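Local coordinates for protein phage terminase large subunit (Thermus phage P7426, PDB 7KS4) that probably acts as an ATP-driven motor moving viral DNA into empty capsids and as a genome-cutting endonuclease, represented here by its N-terminal ATPase domain, at residues 13-16 / 17-21; 31-35 / 36-40; 55-58 / 59-63; 84-87 / 88-92; 222-225 / 226-230. One frame throughout, in Å; residues are numbered along the deposited sequence.

The five contacts follow one another along the ATPase domain, a P-loop fold built on a mixed sheet. Contact 1 ends helix 13-19, contact 2 joins helix 25-32 to strand 37-42, contacts 3 and 4 lie on helices 48-62 and 75-92, and contact 5 leads from edge strand 219-224 into helix 226-229. Contacts 1, 3 and 4 form one helical cluster, with centres 11 to 13 Å apart and mutual side-chain packing. Contact 2 bridges this cluster and the sheet, touching contacts 1, 3 and 5. Contact 5 lies about 26 Å between centres from contacts 3 and 4. ADP touches Y21 of contact 1 and R84 of contact 4, tying the helical side to the nucleotide.

Contact 1. Residues 13-16 / 17-21; sequences DKFF and ELLGY
The Y21 ring turns its edge to one face of F16, a T-shaped pair with planes at 80° and centroids 5.3 Å apart. Y21 CD2 makes the nearest approach, 3.5 Å from F16 CD1, and F16 CD1 in turn lies in the plane of the tyrosine. The two side chains run side by side and point the same way; with CG anti to the backbone N (chi1 175°) the Y21 ring lies alongside F16. On another side of the helix, the F15 ring and L19 meet at a slant, F15 CE2 lying 3.6 Å from L19 CD1.

At the base of these side chains the helix 13-19 ends in a Schellman motif. G20 takes a positive phi, and the amide N of Y21 turns back to F16 O at 3.0 Å, while G20 N reaches E17 O at 3.2 Å. This reversal brings Y21 back beside F16. Beyond the pair, Y21 OH is hydrogen-bonded to H31 NE2, and the tyrosine side chain lies against the bound ADP.

The chemistry thus joins two kinds of restraint: backbone bonds close the helix end, and the ring pair plus the hydroxyl bond probably help to fix the rotation of a tyrosine that lines the nucleotide pocket.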
# COMPACT_ATOMS: atom_id res chain seq x y z
N ASP A 13 -0.22 17.41 -5.82
CA ASP A 13 -1.55 17.94 -5.54
C ASP A 13 -2.40 17.97 -6.80
O ASP A 13 -3.59 17.67 -6.76
CB ASP A 13 -1.44 19.35 -4.94
CG ASP A 13 -0.86 19.34 -3.53
OD1 ASP A 13 -0.97 18.30 -2.84
OD2 ASP A 13 -0.30 20.37 -3.12
N LYS A 14 -1.80 18.33 -7.94
CA LYS A 14 -2.53 18.32 -9.20
C LYS A 14 -3.01 16.91 -9.53
O LYS A 14 -4.14 16.72 -9.99
CB LYS A 14 -1.65 18.86 -10.33
CG LYS A 14 -1.03 20.22 -10.04
CD LYS A 14 -1.53 21.30 -10.98
CE LYS A 14 -0.68 21.37 -12.24
NZ LYS A 14 -1.25 22.35 -13.20
N PHE A 15 -2.17 15.91 -9.30
CA PHE A 15 -2.60 14.54 -9.56
C PHE A 15 -3.69 14.11 -8.59
O PHE A 15 -4.66 13.46 -8.99
CB PHE A 15 -1.42 13.58 -9.50
CG PHE A 15 -1.72 12.23 -10.09
CD1 PHE A 15 -1.58 12.01 -11.45
CD2 PHE A 15 -2.14 11.19 -9.28
CE1 PHE A 15 -1.86 10.76 -11.99
CE2 PHE A 15 -2.43 9.94 -9.82
CZ PHE A 15 -2.29 9.73 -11.17
N PHE A 16 -3.55 14.45 -7.30
CA PHE A 16 -4.62 14.17 -6.34
C PHE A 16 -5.93 14.78 -6.80
O PHE A 16 -6.99 14.13 -6.74
CB PHE A 16 -4.26 14.72 -4.96
CG PHE A 16 -3.06 14.07 -4.32
CD1 PHE A 16 -2.69 12.78 -4.63
CD2 PHE A 16 -2.32 14.77 -3.38
CE1 PHE A 16 -1.59 12.19 -4.02
CE2 PHE A 16 -1.22 14.19 -2.77
CZ PHE A 16 -0.86 12.90 -3.09
N GLU A 17 -5.89 16.04 -7.23
CA GLU A 17 -7.10 16.72 -7.68
C GLU A 17 -7.74 15.99 -8.86
O GLU A 17 -8.97 15.89 -8.93
CB GLU A 17 -6.75 18.16 -8.05
CG GLU A 17 -7.93 19.04 -8.34
CD GLU A 17 -8.57 19.60 -7.09
OE1 GLU A 17 -8.43 18.99 -6.00
OE2 GLU A 17 -9.23 20.66 -7.18
N LEU A 18 -6.94 15.48 -9.79
CA LEU A 18 -7.48 14.64 -10.85
C LEU A 18 -8.19 13.42 -10.28
O LEU A 18 -9.25 13.02 -10.77
CB LEU A 18 -6.38 14.21 -11.82
CG LEU A 18 -5.82 15.25 -12.79
CD1 LEU A 18 -4.63 14.67 -13.58
CD2 LEU A 18 -6.90 15.73 -13.74
N LEU A 19 -7.64 12.83 -9.23
CA LEU A 19 -8.24 11.63 -8.68
C LEU A 19 -9.49 11.90 -7.85
O LEU A 19 -10.18 10.94 -7.48
CB LEU A 19 -7.23 10.88 -7.81
CG LEU A 19 -6.28 9.95 -8.56
CD1 LEU A 19 -5.25 9.40 -7.60
CD2 LEU A 19 -7.05 8.83 -9.23
N GLY A 20 -9.82 13.15 -7.56
CA GLY A 20 -10.86 13.41 -6.58
C GLY A 20 -10.44 13.00 -5.19
O GLY A 20 -11.29 12.64 -4.38
N TYR A 21 -9.15 13.07 -4.90
CA TYR A 21 -8.56 12.54 -3.68
C TYR A 21 -8.03 13.69 -2.84
O TYR A 21 -7.28 14.54 -3.33
CB TYR A 21 -7.43 11.57 -4.04
CG TYR A 21 -6.62 11.00 -2.89
CD1 TYR A 21 -7.22 10.25 -1.89
CD2 TYR A 21 -5.25 11.16 -2.86
CE1 TYR A 21 -6.47 9.71 -0.86
CE2 TYR A 21 -4.48 10.61 -1.83
CZ TYR A 21 -5.10 9.89 -0.83
OH TYR A 21 -4.36 9.34 0.19

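Contact 2. Residues 31-35 / 36-40; sequences HRSTA and KRRVA
R38 lays the aliphatic part of its chain beside S33, with R38 CG 3.6 Å from S33 OG and R38 CD 3.7 Å from S33 CB. Its CG stands anti to the carbonyl carbon (chi1 -71°), and a bend at chi3 then turns the guanidinium toward the end of helix 25-32. At the edge of that group, near its plane, lies H31 CA.

Water 2, in the guanidinium plane, accepts from R38 NE at 2.7 Å and lies 2.7 Å from A35 O, one of several acceptors competing for its protons. It thereby ties the arginine to the connection between helix and strand. The S33 hydroxyl faces its own turn as well: OG accepts from A35 N at 3.2 Å, an ST turn that shapes the exit from the helix, and it is also bonded to E220 of strand 219-224. Further along, K36 is linked to T34 O through water 1, weakly on the lysine side, while its NZ forms a salt bridge with D176.

The rest of the guanidinium has partners beyond the connection: NH1 bonds to I30 O, NH2 pairs with E55 and with a sulfate ion, probably from the crystallisation liquor, and W178 provides a cation-pi contact. The buried positive charge is probably compensated by E55, and one side chain couples helix end, strand and P-loop helix.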
# COMPACT_ATOMS: atom_id res chain seq x y z
N HIS A 31 2.61 9.72 1.13
CA HIS A 31 2.81 10.12 -0.26
C HIS A 31 4.05 10.98 -0.42
O HIS A 31 4.73 10.92 -1.46
CB HIS A 31 1.59 10.86 -0.80
CG HIS A 31 0.35 10.04 -0.85
ND1 HIS A 31 0.31 8.78 -1.41
CD2 HIS A 31 -0.91 10.29 -0.42
CE1 HIS A 31 -0.91 8.29 -1.32
NE2 HIS A 31 -1.67 9.19 -0.73
N ARG A 32 4.35 11.83 0.56
CA ARG A 32 5.53 12.69 0.45
C ARG A 32 6.83 11.92 0.65
O ARG A 32 7.89 12.39 0.23
CB ARG A 32 5.46 13.84 1.46
CG ARG A 32 4.41 14.89 1.12
CD ARG A 32 4.58 16.13 1.97
NE ARG A 32 3.46 17.06 1.79
CZ ARG A 32 3.41 18.04 0.89
NH1 ARG A 32 4.42 18.24 0.05
NH2 ARG A 32 2.35 18.82 0.82
N SER A 33 6.77 10.75 1.28
CA SER A 33 7.97 9.98 1.54
C SER A 33 8.53 9.40 0.24
O SER A 33 7.80 8.80 -0.55
CB SER A 33 7.67 8.84 2.51
OG SER A 33 8.79 7.98 2.63
N THR A 34 9.84 9.57 0.05
CA THR A 34 10.55 8.97 -1.08
C THR A 34 11.26 7.67 -0.71
O THR A 34 12.02 7.14 -1.53
CB THR A 34 11.56 9.98 -1.64
OG1 THR A 34 12.48 10.35 -0.60
CG2 THR A 34 10.84 11.21 -2.17
N ALA A 35 11.03 7.15 0.49
CA ALA A 35 11.72 5.94 0.92
C ALA A 35 11.29 4.74 0.08
O ALA A 35 10.12 4.57 -0.25
CB ALA A 35 11.43 5.66 2.40
N LYS A 36 12.26 3.89 -0.26
CA LYS A 36 11.96 2.70 -1.03
C LYS A 36 11.24 1.64 -0.20
O LYS A 36 10.62 0.74 -0.78
CB LYS A 36 13.24 2.12 -1.63
CG LYS A 36 13.93 3.08 -2.58
CD LYS A 36 14.07 2.50 -3.98
CE LYS A 36 14.52 3.55 -4.98
NZ LYS A 36 15.78 4.24 -4.55
N ARG A 37 11.29 1.74 1.13
CA ARG A 37 10.57 0.86 2.03
C ARG A 37 9.77 1.75 2.97
O ARG A 37 10.33 2.31 3.92
CB ARG A 37 11.50 -0.06 2.81
CG ARG A 37 12.43 -0.89 1.93
CD ARG A 37 11.69 -2.02 1.22
NE ARG A 37 12.61 -2.78 0.38
CZ ARG A 37 12.79 -2.60 -0.93
NH1 ARG A 37 12.10 -1.67 -1.58
NH2 ARG A 37 13.67 -3.34 -1.60
N ARG A 38 8.48 1.89 2.70
CA ARG A 38 7.57 2.64 3.55
C ARG A 38 6.73 1.64 4.33
O ARG A 38 6.07 0.78 3.73
CB ARG A 38 6.69 3.56 2.72
CG ARG A 38 7.43 4.74 2.11
CD ARG A 38 6.54 5.54 1.17
NE ARG A 38 6.26 4.83 -0.08
CZ ARG A 38 5.43 5.27 -1.02
NH1 ARG A 38 4.77 6.42 -0.87
NH2 ARG A 38 5.24 4.56 -2.13
N VAL A 39 6.74 1.76 5.66
CA VAL A 39 6.07 0.83 6.55
C VAL A 39 5.07 1.65 7.37
O VAL A 39 5.47 2.53 8.14
CB VAL A 39 7.06 0.11 7.47
CG1 VAL A 39 6.37 -1.01 8.25
CG2 VAL A 39 8.23 -0.46 6.67
N ALA A 40 3.78 1.37 7.20
CA ALA A 40 2.73 2.11 7.90
C ALA A 40 2.01 1.17 8.86
O ALA A 40 1.33 0.23 8.43
CB ALA A 40 1.75 2.74 6.91
O HOH W 1 14.54 6.70 -2.62
O HOH W 2 8.06 2.89 -0.74

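Contact 3. Residues 55-58 / 59-63; sequences EAVF and ELFAR
F58 and A62 meet one turn apart on helix 48-62, which begins in the P-loop of this ATPase fold and here runs out to its C-terminal end. A62 CB sits over one face of the F58 ring, 3.7 Å from its centroid and 15° off the ring normal, a CH-pi contact displaced toward the rim. F58 holds its CG anti to the backbone N (chi1 -179°), which swings the ring along the helix toward A62. This pair is the outer side of the contact: A62 is exposed and F58 partly so, although F15 meets the phenylalanine edge-to-face.

The inward sides are closely filled. V57 and F61 lie side by side, V57 CG1 4.0 Å from F61 CD2, with V57 also packed on K88 and L92 of helix 75-92. A56 and L60 touch V85 and V89 there and both reach F132 of the sheet. E59 is buried too; its OE2 accepts from W178 NE1. In the backbone of the F58-A62 pair, the bond A62 N to F58 O is short, 2.7 Å, whereas F61 N to V57 O is weak. On the closely packed side, L60 CG comes within 3.3 Å of A56 O.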
# COMPACT_ATOMS: atom_id res chain seq x y z
N GLU A 55 -1.26 5.44 -4.83
CA GLU A 55 0.12 5.18 -5.23
C GLU A 55 0.18 4.31 -6.48
O GLU A 55 0.94 4.59 -7.41
CB GLU A 55 0.90 4.52 -4.09
CG GLU A 55 1.13 5.43 -2.88
CD GLU A 55 2.33 6.34 -3.06
OE1 GLU A 55 3.25 5.99 -3.82
OE2 GLU A 55 2.34 7.43 -2.44
N ALA A 56 -0.63 3.25 -6.51
CA ALA A 56 -0.66 2.36 -7.67
C ALA A 56 -1.14 3.08 -8.92
O ALA A 56 -0.55 2.94 -10.00
CB ALA A 56 -1.53 1.15 -7.37
N VAL A 57 -2.22 3.86 -8.80
CA VAL A 57 -2.74 4.59 -9.96
C VAL A 57 -1.65 5.48 -10.54
O VAL A 57 -1.44 5.52 -11.76
CB VAL A 57 -3.98 5.42 -9.57
CG1 VAL A 57 -4.44 6.24 -10.78
CG2 VAL A 57 -5.11 4.54 -9.09
N PHE A 58 -0.96 6.23 -9.69
CA PHE A 58 0.08 7.13 -10.16
C PHE A 58 1.15 6.38 -10.95
O PHE A 58 1.52 6.78 -12.06
CB PHE A 58 0.69 7.88 -8.98
CG PHE A 58 1.75 8.85 -9.38
CD1 PHE A 58 1.41 10.04 -10.01
CD2 PHE A 58 3.09 8.58 -9.14
CE1 PHE A 58 2.39 10.94 -10.40
CE2 PHE A 58 4.06 9.48 -9.51
CZ PHE A 58 3.71 10.66 -10.14
N GLU A 59 1.65 5.27 -10.40
CA GLU A 59 2.68 4.51 -11.08
C GLU A 59 2.23 4.08 -12.47
O GLU A 59 2.99 4.19 -13.44
CB GLU A 59 3.09 3.29 -10.26
CG GLU A 59 3.86 3.62 -9.00
CD GLU A 59 5.29 4.07 -9.28
OE1 GLU A 59 5.88 3.62 -10.28
OE2 GLU A 59 5.81 4.87 -8.49
N LEU A 60 0.99 3.59 -12.59
CA LEU A 60 0.56 3.01 -13.86
C LEU A 60 0.51 4.05 -14.97
O LEU A 60 0.78 3.73 -16.13
CB LEU A 60 -0.81 2.34 -13.69
CG LEU A 60 -0.83 1.16 -12.71
CD1 LEU A 60 -2.25 0.67 -12.48
CD2 LEU A 60 0.06 0.01 -13.19
N PHE A 61 0.18 5.30 -14.64
CA PHE A 61 0.09 6.37 -15.63
C PHE A 61 1.38 7.17 -15.75
O PHE A 61 1.74 7.59 -16.86
CB PHE A 61 -1.05 7.33 -15.27
CG PHE A 61 -2.40 6.78 -15.56
CD1 PHE A 61 -2.90 6.80 -16.85
CD2 PHE A 61 -3.17 6.23 -14.56
CE1 PHE A 61 -4.15 6.29 -17.14
CE2 PHE A 61 -4.43 5.71 -14.84
CZ PHE A 61 -4.91 5.74 -16.13
N ALA A 62 2.06 7.44 -14.63
CA ALA A 62 3.24 8.28 -14.65
C ALA A 62 4.49 7.52 -15.04
O ALA A 62 5.49 8.14 -15.42
CB ALA A 62 3.47 8.93 -13.28
N ARG A 63 4.46 6.19 -14.97
CA ARG A 63 5.60 5.34 -15.29
C ARG A 63 5.11 4.28 -16.27
O ARG A 63 4.87 3.13 -15.89
CB ARG A 63 6.18 4.71 -14.03
CG ARG A 63 7.03 5.67 -13.22
CD ARG A 63 8.38 5.85 -13.88
NE ARG A 63 9.29 6.68 -13.10
CZ ARG A 63 10.58 6.84 -13.39
NH1 ARG A 63 11.11 6.22 -14.44
NH2 ARG A 63 11.34 7.61 -12.62

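Contact 4. Residues 84-87 / 88-92; sequences RVVE and KVERL
An i to i+4 salt bridge between E87 and R91 marks the outer side of helix 75-92, whose inner side reaches the ADP pocket. E87 OE2 takes R91 NE at 3.0 Å in a nearly straight bond (N-H...O 168°). The nitrogen comes to the syn side of the carboxylate, the oxygen lies in the guanidinium plane, and the two flat groups are nearly coplanar, 21° apart. E87 carries CG anti to its backbone N (chi1 -173°) and bends at chi2; R91 bends at chi3 to meet it. The bridge probably helps to orient the arginine, whose NH1 is also bonded to L19 O at the end of helix 13-19.

Elsewhere on the helix V85 CG1 lies 3.8 Å from V89 CG2, the two valines side by side. V86 and E90 likewise lie side by side, V86 CG1 3.7 Å from E90 OE2. K88 NZ and R84 NH1 both pair with E50, one with each carboxylate oxygen, and that shared anion probably offsets their like charges beside the nucleotide, which R84 touches.

While the E87-R91 side is exposed, the other sides of the helix pack on neighbours: V85 and V89 on strand 109-115, V86 and E90 on strand 99-104, R84 and K88 against helix 48-62, and K88 and L92 against helix 13-19.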
# COMPACT_ATOMS: atom_id res chain seq x y z
N ARG A 84 -10.29 -0.75 -5.91
CA ARG A 84 -10.21 0.70 -5.87
C ARG A 84 -9.27 1.23 -6.94
O ARG A 84 -9.53 2.28 -7.54
CB ARG A 84 -9.78 1.16 -4.49
CG ARG A 84 -10.78 0.79 -3.44
CD ARG A 84 -10.34 1.28 -2.10
NE ARG A 84 -11.20 0.75 -1.04
CZ ARG A 84 -11.38 1.34 0.13
NH1 ARG A 84 -10.76 2.48 0.38
NH2 ARG A 84 -12.18 0.80 1.03
N VAL A 85 -8.16 0.53 -7.19
CA VAL A 85 -7.27 0.93 -8.27
C VAL A 85 -8.02 0.87 -9.60
O VAL A 85 -7.90 1.77 -10.44
CB VAL A 85 -6.01 0.06 -8.28
CG1 VAL A 85 -5.13 0.39 -9.47
CG2 VAL A 85 -5.22 0.25 -6.98
N VAL A 86 -8.80 -0.19 -9.81
CA VAL A 86 -9.56 -0.34 -11.05
C VAL A 86 -10.45 0.88 -11.28
O VAL A 86 -10.37 1.53 -12.33
CB VAL A 86 -10.39 -1.63 -11.03
CG1 VAL A 86 -11.34 -1.68 -12.23
CG2 VAL A 86 -9.48 -2.85 -11.04
N GLU A 87 -11.32 1.20 -10.31
CA GLU A 87 -12.22 2.34 -10.48
C GLU A 87 -11.45 3.59 -10.86
O GLU A 87 -11.80 4.30 -11.81
CB GLU A 87 -13.04 2.59 -9.21
CG GLU A 87 -14.14 3.65 -9.37
CD GLU A 87 -13.63 5.09 -9.28
OE1 GLU A 87 -12.65 5.33 -8.54
OE2 GLU A 87 -14.21 5.98 -9.95
N LYS A 88 -10.38 3.88 -10.11
CA LYS A 88 -9.62 5.11 -10.33
C LYS A 88 -8.94 5.10 -11.69
O LYS A 88 -8.92 6.12 -12.39
CB LYS A 88 -8.59 5.29 -9.22
CG LYS A 88 -9.21 5.48 -7.84
CD LYS A 88 -8.15 5.60 -6.76
CE LYS A 88 -8.73 6.20 -5.49
NZ LYS A 88 -9.98 5.52 -5.07
N VAL A 89 -8.35 3.96 -12.07
CA VAL A 89 -7.64 3.87 -13.34
C VAL A 89 -8.62 4.00 -14.51
O VAL A 89 -8.35 4.69 -15.50
CB VAL A 89 -6.85 2.56 -13.41
CG1 VAL A 89 -6.46 2.20 -14.84
CG2 VAL A 89 -5.60 2.64 -12.53
N GLU A 90 -9.76 3.32 -14.43
CA GLU A 90 -10.72 3.39 -15.53
C GLU A 90 -11.30 4.79 -15.68
O GLU A 90 -11.58 5.22 -16.80
CB GLU A 90 -11.81 2.34 -15.33
CG GLU A 90 -11.33 0.94 -15.72
CD GLU A 90 -12.36 -0.14 -15.49
OE1 GLU A 90 -13.44 0.14 -14.93
OE2 GLU A 90 -12.08 -1.29 -15.88
N ARG A 91 -11.47 5.51 -14.57
CA ARG A 91 -11.94 6.89 -14.64
C ARG A 91 -10.85 7.82 -15.14
O ARG A 91 -11.08 8.64 -16.04
CB ARG A 91 -12.45 7.33 -13.26
CG ARG A 91 -12.71 8.82 -13.16
CD ARG A 91 -13.55 9.14 -11.93
NE ARG A 91 -12.95 8.62 -10.70
CZ ARG A 91 -12.02 9.26 -9.99
NH1 ARG A 91 -11.54 8.71 -8.89
NH2 ARG A 91 -11.58 10.45 -10.38
N LEU A 92 -9.66 7.73 -14.55
CA LEU A 92 -8.58 8.66 -14.89
C LEU A 92 -8.17 8.54 -16.35
O LEU A 92 -7.72 9.52 -16.95
CB LEU A 92 -7.38 8.42 -13.98
CG LEU A 92 -6.56 9.66 -13.68
CD1 LEU A 92 -7.35 10.58 -12.75
CD2 LEU A 92 -5.22 9.27 -13.06

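Contact 5. Residues 222-225 / 226-230; sequences FHAA and SWDVW
A225 sets its methyl over one face of the W227 indole: CB is 3.6 Å from the centroid of the five-membered ring and 19° off its normal, a CH-pi contact offset toward CE2, the atom nearest CB. The alanine is the N-cap of the short helix 226-229, which follows directly on edge strand 219-224. W227 places CG between its backbone N and carbonyl carbon (chi1 54°), a crowded position that folds the indole back over the residue before the helix. The indole also meets the F249 ring, with the planes at about 20°, and R234 forms a cation-pi contact with it.

D228 closes the same junction by accepting from the main chain. Its OD2 takes A225 N at 2.8 Å, the donor standing above the carboxylate plane, in the half of a capping box where the third helical residue binds the N-cap amide. In the other direction D228 N donates to A225 O at 2.9 Å, from well above the carbonyl plane, and V229 N reaches the same oxygen only weakly. The cap is thereby held through backbone and carboxylate, with S226 OG bonded to R44 O and W230 NE1 to Q45 O in the P-loop region. Apolar contacts add to the cap: V229 CG2 lies 4.2 Å from A224 CB, while D228 CB lies 4.0 Å from that same A224 methyl.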
# COMPACT_ATOMS: atom_id res chain seq x y z
N PHE A 222 5.47 5.00 9.52
CA PHE A 222 4.36 5.86 9.89
C PHE A 222 3.48 5.11 10.89
O PHE A 222 3.27 3.90 10.75
CB PHE A 222 3.55 6.24 8.65
CG PHE A 222 4.42 6.69 7.51
CD1 PHE A 222 4.63 8.03 7.28
CD2 PHE A 222 5.04 5.76 6.69
CE1 PHE A 222 5.44 8.45 6.24
CE2 PHE A 222 5.84 6.17 5.65
CZ PHE A 222 6.03 7.52 5.43
N HIS A 223 2.98 5.84 11.89
CA HIS A 223 2.20 5.26 12.97
C HIS A 223 1.01 6.15 13.28
O HIS A 223 1.14 7.37 13.36
CB HIS A 223 3.04 5.08 14.23
CG HIS A 223 2.35 4.30 15.30
ND1 HIS A 223 2.02 4.84 16.53
CD2 HIS A 223 1.88 3.03 15.32
CE1 HIS A 223 1.40 3.94 17.25
NE2 HIS A 223 1.30 2.83 16.54
N ALA A 224 -0.16 5.54 13.45
CA ALA A 224 -1.35 6.29 13.84
C ALA A 224 -2.40 5.33 14.36
O ALA A 224 -2.70 4.33 13.71
CB ALA A 224 -1.90 7.11 12.67
N ALA A 225 -2.95 5.65 15.53
CA ALA A 225 -4.15 4.98 16.00
C ALA A 225 -5.34 5.46 15.19
O ALA A 225 -5.31 6.50 14.54
CB ALA A 225 -4.37 5.26 17.49
N SER A 226 -6.42 4.67 15.23
CA SER A 226 -7.63 5.08 14.54
C SER A 226 -8.07 6.47 14.99
O SER A 226 -8.52 7.28 14.17
CB SER A 226 -8.74 4.06 14.80
OG SER A 226 -8.29 2.76 14.46
N TRP A 227 -7.91 6.77 16.28
CA TRP A 227 -8.35 8.06 16.80
C TRP A 227 -7.35 9.18 16.54
O TRP A 227 -7.70 10.35 16.75
CB TRP A 227 -8.63 7.96 18.30
CG TRP A 227 -7.49 7.42 19.09
CD1 TRP A 227 -6.37 8.09 19.48
CD2 TRP A 227 -7.36 6.09 19.61
NE1 TRP A 227 -5.55 7.26 20.21
CE2 TRP A 227 -6.14 6.03 20.30
CE3 TRP A 227 -8.16 4.94 19.56
CZ2 TRP A 227 -5.69 4.87 20.94
CZ3 TRP A 227 -7.72 3.80 20.20
CH2 TRP A 227 -6.50 3.77 20.87
N ASP A 228 -6.13 8.86 16.09
CA ASP A 228 -5.26 9.90 15.56
C ASP A 228 -5.80 10.45 14.25
O ASP A 228 -5.68 11.65 13.97
CB ASP A 228 -3.84 9.36 15.35
CG ASP A 228 -3.12 9.06 16.65
OD1 ASP A 228 -3.34 9.80 17.64
OD2 ASP A 228 -2.33 8.10 16.68
N VAL A 229 -6.41 9.59 13.43
CA VAL A 229 -7.00 10.04 12.18
C VAL A 229 -8.43 10.52 12.38
O VAL A 229 -8.88 11.45 11.70
CB VAL A 229 -6.97 8.92 11.13
CG1 VAL A 229 -7.41 9.46 9.76
CG2 VAL A 229 -5.57 8.28 11.05
N TRP A 230 -9.17 9.90 13.31
CA TRP A 230 -10.56 10.25 13.61
C TRP A 230 -10.65 10.65 15.07
O TRP A 230 -11.15 9.87 15.91
CB TRP A 230 -11.49 9.09 13.28
CG TRP A 230 -11.48 8.74 11.83
CD1 TRP A 230 -10.96 7.61 11.25
CD2 TRP A 230 -12.00 9.53 10.75
NE1 TRP A 230 -11.14 7.65 9.89
CE2 TRP A 230 -11.77 8.82 9.56
CE3 TRP A 230 -12.64 10.78 10.69
CZ2 TRP A 230 -12.17 9.32 8.31
CZ3 TRP A 230 -13.03 11.27 9.45
CH2 TRP A 230 -12.79 10.54 8.28